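Local coordinates for protein adenosine deaminase (PDB 4GXW) that binds a zinc ion and probably catalyses the hydrolytic deamination of a purine such as adenine or adenosine, at residues V32-H37 with D337-D342; H112-W117 with V236-H241; G140-A145 with A179-G184. All blocks are in the same frame, centred on the assembly; numbering follows the deposited sequence. Where two conformers were deposited one is given.

Contact 1: V32-H37 with D337-D342; sequences VELHCH and DGAWVD. With ZN (zinc ion), chain C.
The zinc ion is gripped by two histidines of 32-37, one and three residues beyond Leu-34, the side chain that meets Gly-338 and Ala-339 of 337-342. His-37 NE2 lies 2.1 Å from the zinc and His-35 NE2 2.2 Å, with the oxygen of water 1 at 2.0 Å from the same ion; His-216 and Asp-301 complete the site. Two histidines separated by one residue, just past the first strand of the barrel, form the HxH signature of the amidohydrolases. Their rings reach the metal by different routes: CG of His-35 is turned anti to the backbone N (chi1 -171°), that of His-37 lies beside it (chi1 -57°).

Contact between the segments themselves is apolar and small, burying 114 Å² in all. Leu-34 spreads its two methyls over the place where helix 325-338 gives out. CD1 sits 3.9 Å from Gly-338 C, against bare backbone, and CD2 reaches Ala-339, 4.0 Å from its CA and 4.2 Å from its CB. Ala-339 is the first residue to leave helical backbone angles, and an inverse gamma turn centred on Trp-340 carries the chain onward. Two backbone N-H groups here are satisfied from outside the pair: Asn-299 OD1 accepts from Leu-34 N, and Glu-114 OE2 from Trp-340 N.

Van der Waals packing therefore joins the segments, whereas polar chemistry is concentrated at the metal, where zinc probably polarises its water, consistent with the hydrolytic deamination expected of this family.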
loop_
_atom_site.group_PDB
_atom_site.type_symbol
_atom_site.label_atom_id
_atom_site.label_comp_id
_atom_site.label_asym_id
_atom_site.label_seq_id
_atom_site.Cartn_x
_atom_site.Cartn_y
_atom_site.Cartn_z
ATOM N N VAL A 32 4.286 -9.867 2.815
ATOM C CA VAL A 32 4.876 -8.537 2.819
ATOM C C VAL A 32 3.769 -7.563 2.444
ATOM O O VAL A 32 2.781 -7.934 1.798
ATOM C CB VAL A 32 6.065 -8.380 1.848
ATOM C CG1 VAL A 32 7.127 -9.432 2.130
ATOM C CG2 VAL A 32 5.604 -8.462 0.406
ATOM N N GLU A 33 3.926 -6.318 2.871
ATOM C CA GLU A 33 3.057 -5.230 2.413
ATOM C C GLU A 33 3.952 -4.168 1.778
ATOM O O GLU A 33 4.920 -3.710 2.401
ATOM C CB GLU A 33 2.217 -4.621 3.537
ATOM C CG GLU A 33 1.304 -3.496 3.040
ATOM C CD GLU A 33 0.054 -3.320 3.867
ATOM O OE1 GLU A 33 0.168 -3.067 5.094
ATOM O OE2 GLU A 33 -1.054 -3.433 3.289
ATOM N N LEU A 34 3.628 -3.806 0.537
ATOM C CA LEU A 34 4.440 -2.875 -0.245
ATOM C C LEU A 34 3.697 -1.599 -0.610
ATOM O O LEU A 34 4.274 -0.709 -1.226
ATOM C CB LEU A 34 4.928 -3.540 -1.536
ATOM C CG LEU A 34 5.784 -4.794 -1.404
ATOM C CD1 LEU A 34 6.168 -5.315 -2.780
ATOM C CD2 LEU A 34 7.025 -4.497 -0.571
ATOM N N HIS A 35 2.419 -1.507 -0.250
ATOM C CA HIS A 35 1.593 -0.356 -0.620
ATOM C C HIS A 35 0.652 -0.012 0.521
ATOM O O HIS A 35 -0.446 -0.567 0.636
ATOM C CB HIS A 35 0.811 -0.636 -1.916
ATOM C CG HIS A 35 0.109 0.563 -2.489
ATOM N ND1 HIS A 35 -0.148 0.689 -3.839
ATOM C CD2 HIS A 35 -0.410 1.673 -1.906
ATOM C CE1 HIS A 35 -0.775 1.834 -4.061
ATOM N NE2 HIS A 35 -0.938 2.458 -2.903
ATOM N N CYS A 36 1.103 0.899 1.375
ATOM C CA CYS A 36 0.327 1.335 2.526
ATOM C C CYS A 36 0.752 2.733 2.914
ATOM O O CYS A 36 1.939 2.994 3.115
ATOM C CB CYS A 36 0.552 0.399 3.712
ATOM S SG CYS A 36 -0.498 0.813 5.112
ATOM N N HIS A 37 -0.218 3.629 3.033
ATOM C CA HIS A 37 0.055 4.995 3.471
ATOM C C HIS A 37 -0.090 5.071 4.981
ATOM O O HIS A 37 -1.148 4.739 5.531
ATOM C CB HIS A 37 -0.873 5.996 2.769
ATOM C CG HIS A 37 -0.784 5.934 1.277
ATOM N ND1 HIS A 37 0.042 6.758 0.537
ATOM C CD2 HIS A 37 -1.389 5.109 0.388
ATOM C CE1 HIS A 37 -0.070 6.445 -0.745
ATOM N NE2 HIS A 37 -0.928 5.445 -0.861
ATOM N N ASP A 337 9.774 -10.771 -4.604
ATOM C CA ASP A 337 10.535 -10.200 -5.716
ATOM C C ASP A 337 10.510 -8.678 -5.713
ATOM O O ASP A 337 11.510 -8.042 -6.017
ATOM C CB ASP A 337 9.988 -10.684 -7.065
ATOM C CG ASP A 337 10.199 -12.162 -7.292
ATOM O OD1 ASP A 337 11.100 -12.748 -6.657
ATOM O OD2 ASP A 337 9.465 -12.737 -8.125
ATOM N N GLY A 338 9.369 -8.100 -5.373
ATOM C CA GLY A 338 9.225 -6.656 -5.426
ATOM C C GLY A 338 9.790 -5.896 -4.238
ATOM O O GLY A 338 9.987 -4.690 -4.326
ATOM N N ALA A 339 10.050 -6.587 -3.132
ATOM C CA ALA A 339 10.502 -5.928 -1.911
ATOM C C ALA A 339 11.875 -5.280 -2.067
ATOM O O ALA A 339 12.721 -5.727 -2.846
ATOM C CB ALA A 339 10.496 -6.913 -0.740
ATOM N N TRP A 340 12.091 -4.231 -1.286
ATOM C CA TRP A 340 13.338 -3.490 -1.322
ATOM C C TRP A 340 14.281 -4.009 -0.243
ATOM O O TRP A 340 14.607 -3.324 0.727
ATOM C CB TRP A 340 13.054 -1.995 -1.196
ATOM C CG TRP A 340 12.426 -1.445 -2.453
ATOM C CD1 TRP A 340 12.235 -2.114 -3.641
ATOM C CD2 TRP A 340 11.918 -0.120 -2.656
ATOM N NE1 TRP A 340 11.645 -1.273 -4.564
ATOM C CE2 TRP A 340 11.432 -0.053 -3.981
ATOM C CE3 TRP A 340 11.804 1.007 -1.841
ATOM C CZ2 TRP A 340 10.866 1.108 -4.515
ATOM C CZ3 TRP A 340 11.246 2.155 -2.370
ATOM C CH2 TRP A 340 10.788 2.196 -3.693
ATOM N N VAL A 341 14.688 -5.262 -0.428
ATOM C CA VAL A 341 15.643 -5.931 0.448
ATOM C C VAL A 341 16.679 -6.603 -0.438
ATOM O O VAL A 341 16.488 -6.687 -1.657
ATOM C CB VAL A 341 14.968 -6.988 1.361
ATOM C CG1 VAL A 341 13.976 -6.328 2.304
ATOM C CG2 VAL A 341 14.283 -8.093 0.538
ATOM N N ASP A 342 17.769 -7.089 0.149
ATOM C CA ASP A 342 18.813 -7.673 -0.697
ATOM C C ASP A 342 18.481 -9.085 -1.194
ATOM O O ASP A 342 17.523 -9.721 -0.723
ATOM C CB ASP A 342 20.209 -7.601 -0.055
ATOM C CG ASP A 342 20.318 -8.387 1.242
ATOM O OD1 ASP A 342 19.524 -9.321 1.470
ATOM O OD2 ASP A 342 21.233 -8.080 2.035
HETATM ZN ZN ZN C . -1.689 4.452 -2.526
HETATM O O HOH W 1 -3.320 4.711 -3.598
#

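Contact 2: H112-W117 with V236-H241; sequences HAEFFW and VDRVDH
Phe-116 and Asp-240 make the nearest backbone approach, 11.3 Å from CA to CA, so 112-117 and 236-241 meet through side chains alone. Arg-238 bridges much of its gap to Glu-114. Its CG lies between the backbone N and the carbonyl carbon (chi1 60°), and from there the chain runs extended to NE, delivering the guanidinium end-on to Glu-114. Both terminal nitrogens converge on one oxygen: Glu-114 OE1 is 2.8 Å from Arg-238 NH2 and 2.9 Å from Arg-238 NH1. They come from the same face of the carboxylate plane, while OE1 itself lies in the guanidinium plane. The planes of the two groups are 44° apart, and neither bond is straight.

These segments belong to the second and sixth strands of the parallel sheet, and the salt bridge spans the interior of the TIM barrel. The other oxygen of Glu-114, OE2, is bonded by His-112 NE2 at 2.7 Å, in the imidazole plane and on the anti lone pair, as well as by the backbone N of Trp-340; the two donors help fix the carboxylate's rotation. Arg-238 in turn bonds Gly-338 O through NH1 and makes a cation-pi contact with Trp-340.

Nearer the metal, Phe-116 CZ approaches Asp-240 OD2 to 3.6 Å and OD1 to 3.9 Å, the ring standing nearly perpendicular to the carboxylate (80°). OD1 is hydrogen-bonded with Thr-263 OG1 and OD2 with Thr-214 OG1, which holds that carboxylate in place.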
loop_
_atom_site.group_PDB
_atom_site.type_symbol
_atom_site.label_atom_id
_atom_site.label_comp_id
_atom_site.label_asym_id
_atom_site.label_seq_id
_atom_site.Cartn_x
_atom_site.Cartn_y
_atom_site.Cartn_z
ATOM N N HIS A 112 7.211 -8.060 6.783
ATOM C CA HIS A 112 7.986 -6.967 6.220
ATOM C C HIS A 112 7.005 -5.991 5.585
ATOM O O HIS A 112 6.217 -6.380 4.720
ATOM C CB HIS A 112 8.966 -7.509 5.169
ATOM C CG HIS A 112 9.758 -6.447 4.474
ATOM N ND1 HIS A 112 10.901 -5.895 5.012
ATOM C CD2 HIS A 112 9.570 -5.836 3.279
ATOM C CE1 HIS A 112 11.377 -4.982 4.182
ATOM N NE2 HIS A 112 10.582 -4.921 3.128
ATOM N N ALA A 113 7.052 -4.732 6.019
ATOM C CA ALA A 113 6.148 -3.694 5.519
ATOM C C ALA A 113 6.935 -2.490 5.020
ATOM O O ALA A 113 7.791 -1.963 5.735
ATOM C CB ALA A 113 5.171 -3.250 6.611
ATOM N N GLU A 114 6.639 -2.041 3.804
ATOM C CA GLU A 114 7.216 -0.807 3.283
ATOM C C GLU A 114 6.061 0.160 3.122
ATOM O O GLU A 114 5.078 -0.159 2.442
ATOM C CB GLU A 114 7.931 -1.071 1.954
ATOM C CG GLU A 114 8.913 -2.232 2.069
ATOM C CD GLU A 114 9.735 -2.489 0.826
ATOM O OE1 GLU A 114 9.649 -1.710 -0.148
ATOM O OE2 GLU A 114 10.485 -3.489 0.826
ATOM N N PHE A 115 6.160 1.320 3.770
ATOM C CA PHE A 115 5.025 2.236 3.858
ATOM C C PHE A 115 5.369 3.666 3.463
ATOM O O PHE A 115 6.518 4.104 3.603
ATOM C CB PHE A 115 4.357 2.160 5.243
ATOM C CG PHE A 115 5.248 2.568 6.392
ATOM C CD1 PHE A 115 6.095 1.653 7.004
ATOM C CD2 PHE A 115 5.222 3.865 6.876
ATOM C CE1 PHE A 115 6.903 2.037 8.087
ATOM C CE2 PHE A 115 6.019 4.244 7.947
ATOM C CZ PHE A 115 6.868 3.332 8.544
ATOM N N PHE A 116 4.361 4.369 2.946
ATOM C CA PHE A 116 4.504 5.712 2.390
ATOM C C PHE A 116 4.215 6.805 3.425
ATOM O O PHE A 116 3.265 6.704 4.209
ATOM C CB PHE A 116 3.518 5.909 1.237
ATOM C CG PHE A 116 3.692 4.951 0.077
ATOM C CD1 PHE A 116 4.934 4.723 -0.495
ATOM C CD2 PHE A 116 2.596 4.266 -0.435
ATOM C CE1 PHE A 116 5.072 3.842 -1.568
ATOM C CE2 PHE A 116 2.739 3.388 -1.512
ATOM C CZ PHE A 116 3.985 3.182 -2.070
ATOM N N TRP A 117 5.017 7.867 3.385
ATOM C CA TRP A 117 4.805 9.047 4.223
ATOM C C TRP A 117 5.153 10.257 3.377
ATOM O O TRP A 117 6.186 10.250 2.705
ATOM C CB TRP A 117 5.715 8.994 5.454
ATOM C CG TRP A 117 5.978 10.328 6.115
ATOM C CD1 TRP A 117 5.050 11.186 6.655
ATOM C CD2 TRP A 117 7.256 10.949 6.319
ATOM N NE1 TRP A 117 5.682 12.302 7.178
ATOM C CE2 TRP A 117 7.034 12.167 6.993
ATOM C CE3 TRP A 117 8.571 10.574 6.014
ATOM C CZ2 TRP A 117 8.075 13.027 7.335
ATOM C CZ3 TRP A 117 9.598 11.418 6.367
ATOM C CH2 TRP A 117 9.345 12.631 7.023
ATOM N N VAL A 236 11.424 3.495 -12.560
ATOM C CA VAL A 236 11.017 2.971 -11.260
ATOM C C VAL A 236 11.329 1.484 -11.129
ATOM O O VAL A 236 11.356 0.733 -12.115
ATOM C CB VAL A 236 9.517 3.223 -10.949
ATOM C CG1 VAL A 236 9.234 4.714 -10.894
ATOM C CG2 VAL A 236 8.611 2.535 -11.968
ATOM N N ASP A 237 11.565 1.072 -9.893
ATOM C CA ASP A 237 11.823 -0.326 -9.590
ATOM C C ASP A 237 10.561 -1.161 -9.514
ATOM O O ASP A 237 10.596 -2.362 -9.762
ATOM C CB ASP A 237 12.622 -0.434 -8.294
ATOM C CG ASP A 237 13.955 0.240 -8.403
ATOM O OD1 ASP A 237 14.838 -0.325 -9.093
ATOM O OD2 ASP A 237 14.132 1.356 -7.864
ATOM N N ARG A 238 9.457 -0.531 -9.141
ATOM C CA ARG A 238 8.154 -1.185 -9.189
ATOM C C ARG A 238 7.090 -0.122 -9.414
ATOM O O ARG A 238 7.393 1.068 -9.395
ATOM C CB ARG A 238 7.876 -2.037 -7.936
ATOM C CG ARG A 238 7.884 -1.253 -6.634
ATOM C CD ARG A 238 7.602 -2.154 -5.415
ATOM N NE ARG A 238 7.433 -1.331 -4.217
ATOM C CZ ARG A 238 8.134 -1.435 -3.087
ATOM N NH1 ARG A 238 9.059 -2.370 -2.923
ATOM N NH2 ARG A 238 7.894 -0.597 -2.093
ATOM N N VAL A 239 5.860 -0.564 -9.659
ATOM C CA VAL A 239 4.755 0.326 -9.973
ATOM C C VAL A 239 3.629 0.161 -8.966
ATOM O O VAL A 239 3.292 -0.958 -8.587
ATOM C CB VAL A 239 4.208 0.033 -11.398
ATOM C CG1 VAL A 239 2.980 0.865 -11.697
ATOM C CG2 VAL A 239 5.271 0.290 -12.440
ATOM N N ASP A 240 3.046 1.275 -8.535
ATOM C CA ASP A 240 1.853 1.262 -7.693
ATOM C C ASP A 240 0.586 1.475 -8.516
ATOM O O ASP A 240 0.451 2.465 -9.241
ATOM C CB ASP A 240 1.981 2.271 -6.550
ATOM C CG ASP A 240 3.207 2.010 -5.704
ATOM O OD1 ASP A 240 3.336 0.882 -5.162
ATOM O OD2 ASP A 240 4.068 2.920 -5.620
ATOM N N HIS A 241 -0.318 0.500 -8.399
ATOM C CA HIS A 241 -1.575 0.393 -9.147
ATOM C C HIS A 241 -1.312 -0.104 -10.572
ATOM O O HIS A 241 -1.248 -1.312 -10.817
ATOM C CB HIS A 241 -2.405 1.684 -9.133
ATOM C CG HIS A 241 -2.846 2.125 -7.766
ATOM N ND1 HIS A 241 -3.590 1.327 -6.919
ATOM C CD2 HIS A 241 -2.661 3.299 -7.115
ATOM C CE1 HIS A 241 -3.847 1.998 -5.807
ATOM N NE2 HIS A 241 -3.296 3.197 -5.902
#

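Contact 3: G140-A145 with A179-G184; sequences GMRDAA and ADEVAG
Ala-179 opens a type I beta turn that sets Glu-181 against Met-141 and Arg-142 of helix 130-148; the turn is closed by Val-182 N bonding to Ala-179 O at 3.0 Å. Asp-180 follows in the turn. Glu-181 then carries the contact. Its chain bends at chi2 (81°), which brings the carboxylate round to the arginine while CB and CG lie along the methionine. Arg-142 grips it side-on: NE to Glu-181 OE2 is 2.9 Å and practically straight at 177°, and NH2 to Glu-181 OE1 is also 2.9 Å but more bent. OE2 lies in the guanidinium plane, yet NE meets it from above the carboxylate plane, the two groups being turned 58° apart.

On the buried side Met-141 slides past in the opposite direction, its CE 3.6 Å from Glu-181 CB. Val-182 turns to strand 151-159, packing on Leu-154 and Pro-156, and Ala-183 touches Trp-340 before Gly-184 starts strand 184-188. The contact thus ties a helix of the barrel's outer layer to a loop leading into an inner strand, away from the zinc.

Chemically, one glutamate serves two environments: its methylenes pack against a buried thioether methyl, and its charge is paired in two bonds with an arginine exposed at the surface.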
loop_
_atom_site.group_PDB
_atom_site.type_symbol
_atom_site.label_atom_id
_atom_site.label_comp_id
_atom_site.label_asym_id
_atom_site.label_seq_id
_atom_site.Cartn_x
_atom_site.Cartn_y
_atom_site.Cartn_z
ATOM N N GLY A 140 9.727 4.497 15.770
ATOM C CA GLY A 140 8.537 3.663 15.765
ATOM C C GLY A 140 8.812 2.345 15.058
ATOM O O GLY A 140 8.390 1.284 15.531
ATOM N N MET A 141 9.524 2.409 13.934
ATOM C CA MET A 141 9.924 1.204 13.202
ATOM C C MET A 141 10.812 0.292 14.037
ATOM O O MET A 141 10.575 -0.914 14.105
ATOM C CB MET A 141 10.640 1.582 11.904
ATOM C CG MET A 141 9.748 2.365 10.958
ATOM S SD MET A 141 10.640 3.128 9.598
ATOM C CE MET A 141 11.068 1.707 8.610
ATOM N N ARG A 142 11.818 0.861 14.689
ATOM C CA ARG A 142 12.746 0.055 15.475
ATOM C C ARG A 142 12.051 -0.561 16.684
ATOM O O ARG A 142 12.282 -1.730 17.009
ATOM C CB ARG A 142 13.967 0.888 15.871
ATOM C CG ARG A 142 14.870 1.182 14.686
ATOM C CD ARG A 142 16.001 2.149 14.996
ATOM N NE ARG A 142 16.749 2.472 13.783
ATOM C CZ ARG A 142 17.650 3.443 13.692
ATOM N NH1 ARG A 142 17.937 4.195 14.751
ATOM N NH2 ARG A 142 18.256 3.662 12.534
ATOM N N ASP A 143 11.157 0.201 17.313
ATOM C CA ASP A 143 10.361 -0.318 18.426
ATOM C C ASP A 143 9.450 -1.470 17.992
ATOM O O ASP A 143 9.293 -2.450 18.718
ATOM C CB ASP A 143 9.498 0.777 19.074
ATOM C CG ASP A 143 10.309 1.801 19.843
ATOM O OD1 ASP A 143 11.506 1.563 20.108
ATOM O OD2 ASP A 143 9.728 2.847 20.202
ATOM N N ALA A 144 8.856 -1.353 16.805
ATOM C CA ALA A 144 7.964 -2.402 16.304
ATOM C C ALA A 144 8.742 -3.663 15.929
ATOM O O ALA A 144 8.242 -4.780 16.115
ATOM C CB ALA A 144 7.155 -1.904 15.115
ATOM N N ALA A 145 9.946 -3.500 15.383
ATOM C CA ALA A 145 10.786 -4.663 15.104
ATOM C C ALA A 145 11.114 -5.392 16.406
ATOM O O ALA A 145 11.041 -6.621 16.477
ATOM C CB ALA A 145 12.055 -4.256 14.381
ATOM N N ALA A 179 19.461 6.763 6.639
ATOM C CA ALA A 179 19.183 5.729 7.621
ATOM C C ALA A 179 18.859 4.460 6.865
ATOM O O ALA A 179 18.227 4.514 5.811
ATOM C CB ALA A 179 18.013 6.130 8.507
ATOM N N ASP A 180 19.277 3.320 7.407
ATOM C CA ASP A 180 19.037 2.040 6.747
ATOM C C ASP A 180 17.552 1.776 6.514
ATOM O O ASP A 180 17.176 1.100 5.558
ATOM C CB ASP A 180 19.651 0.889 7.548
ATOM C CG ASP A 180 21.170 0.880 7.497
ATOM O OD1 ASP A 180 21.753 1.660 6.713
ATOM O OD2 ASP A 180 21.780 0.084 8.240
ATOM N N GLU A 181 16.711 2.323 7.387
ATOM C CA GLU A 181 15.264 2.152 7.283
ATOM C C GLU A 181 14.631 2.866 6.091
ATOM O O GLU A 181 13.527 2.510 5.671
ATOM C CB GLU A 181 14.586 2.648 8.561
ATOM C CG GLU A 181 14.693 1.706 9.743
ATOM C CD GLU A 181 16.020 1.796 10.475
ATOM O OE1 GLU A 181 16.856 2.679 10.159
ATOM O OE2 GLU A 181 16.231 0.969 11.388
ATOM N N VAL A 182 15.305 3.881 5.557
ATOM C CA VAL A 182 14.704 4.736 4.542
ATOM C C VAL A 182 15.277 4.357 3.183
ATOM O O VAL A 182 16.444 4.625 2.896
ATOM C CB VAL A 182 14.946 6.222 4.875
ATOM C CG1 VAL A 182 14.290 7.120 3.841
ATOM C CG2 VAL A 182 14.411 6.535 6.269
ATOM N N ALA A 183 14.446 3.729 2.356
ATOM C CA ALA A 183 14.924 2.945 1.223
ATOM C C ALA A 183 14.737 3.576 -0.155
ATOM O O ALA A 183 15.431 3.204 -1.098
ATOM C CB ALA A 183 14.276 1.569 1.248
ATOM N N GLY A 184 13.789 4.495 -0.291
ATOM C CA GLY A 184 13.513 5.053 -1.598
ATOM C C GLY A 184 12.352 6.005 -1.570
ATOM O O GLY A 184 11.847 6.315 -0.483
#

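How the contacts relate
Contacts 1 and 2 lie only about 6 Å apart, centre to centre, and draw on neighbouring strands of one sheet, 31-33 in contact 1 and 110-117 in contact 2, joined where Glu-33 O lies 2.8 Å from Glu-114 N. Trp-340 of contact 1 touches both other contacts: beside Arg-238 in contact 2, it also places CZ3 3.8 Å from Gly-184 CA in contact 3. The centre of contact 3 is about 13 Å from that of contact 1 and about 15 Å from that of contact 2, which it touches through Phe-115 and Met-141. Both inner contacts border the metal: contact 1 supplies two zinc ligands, and the side chain of Phe-116 is about 5 Å from the ion.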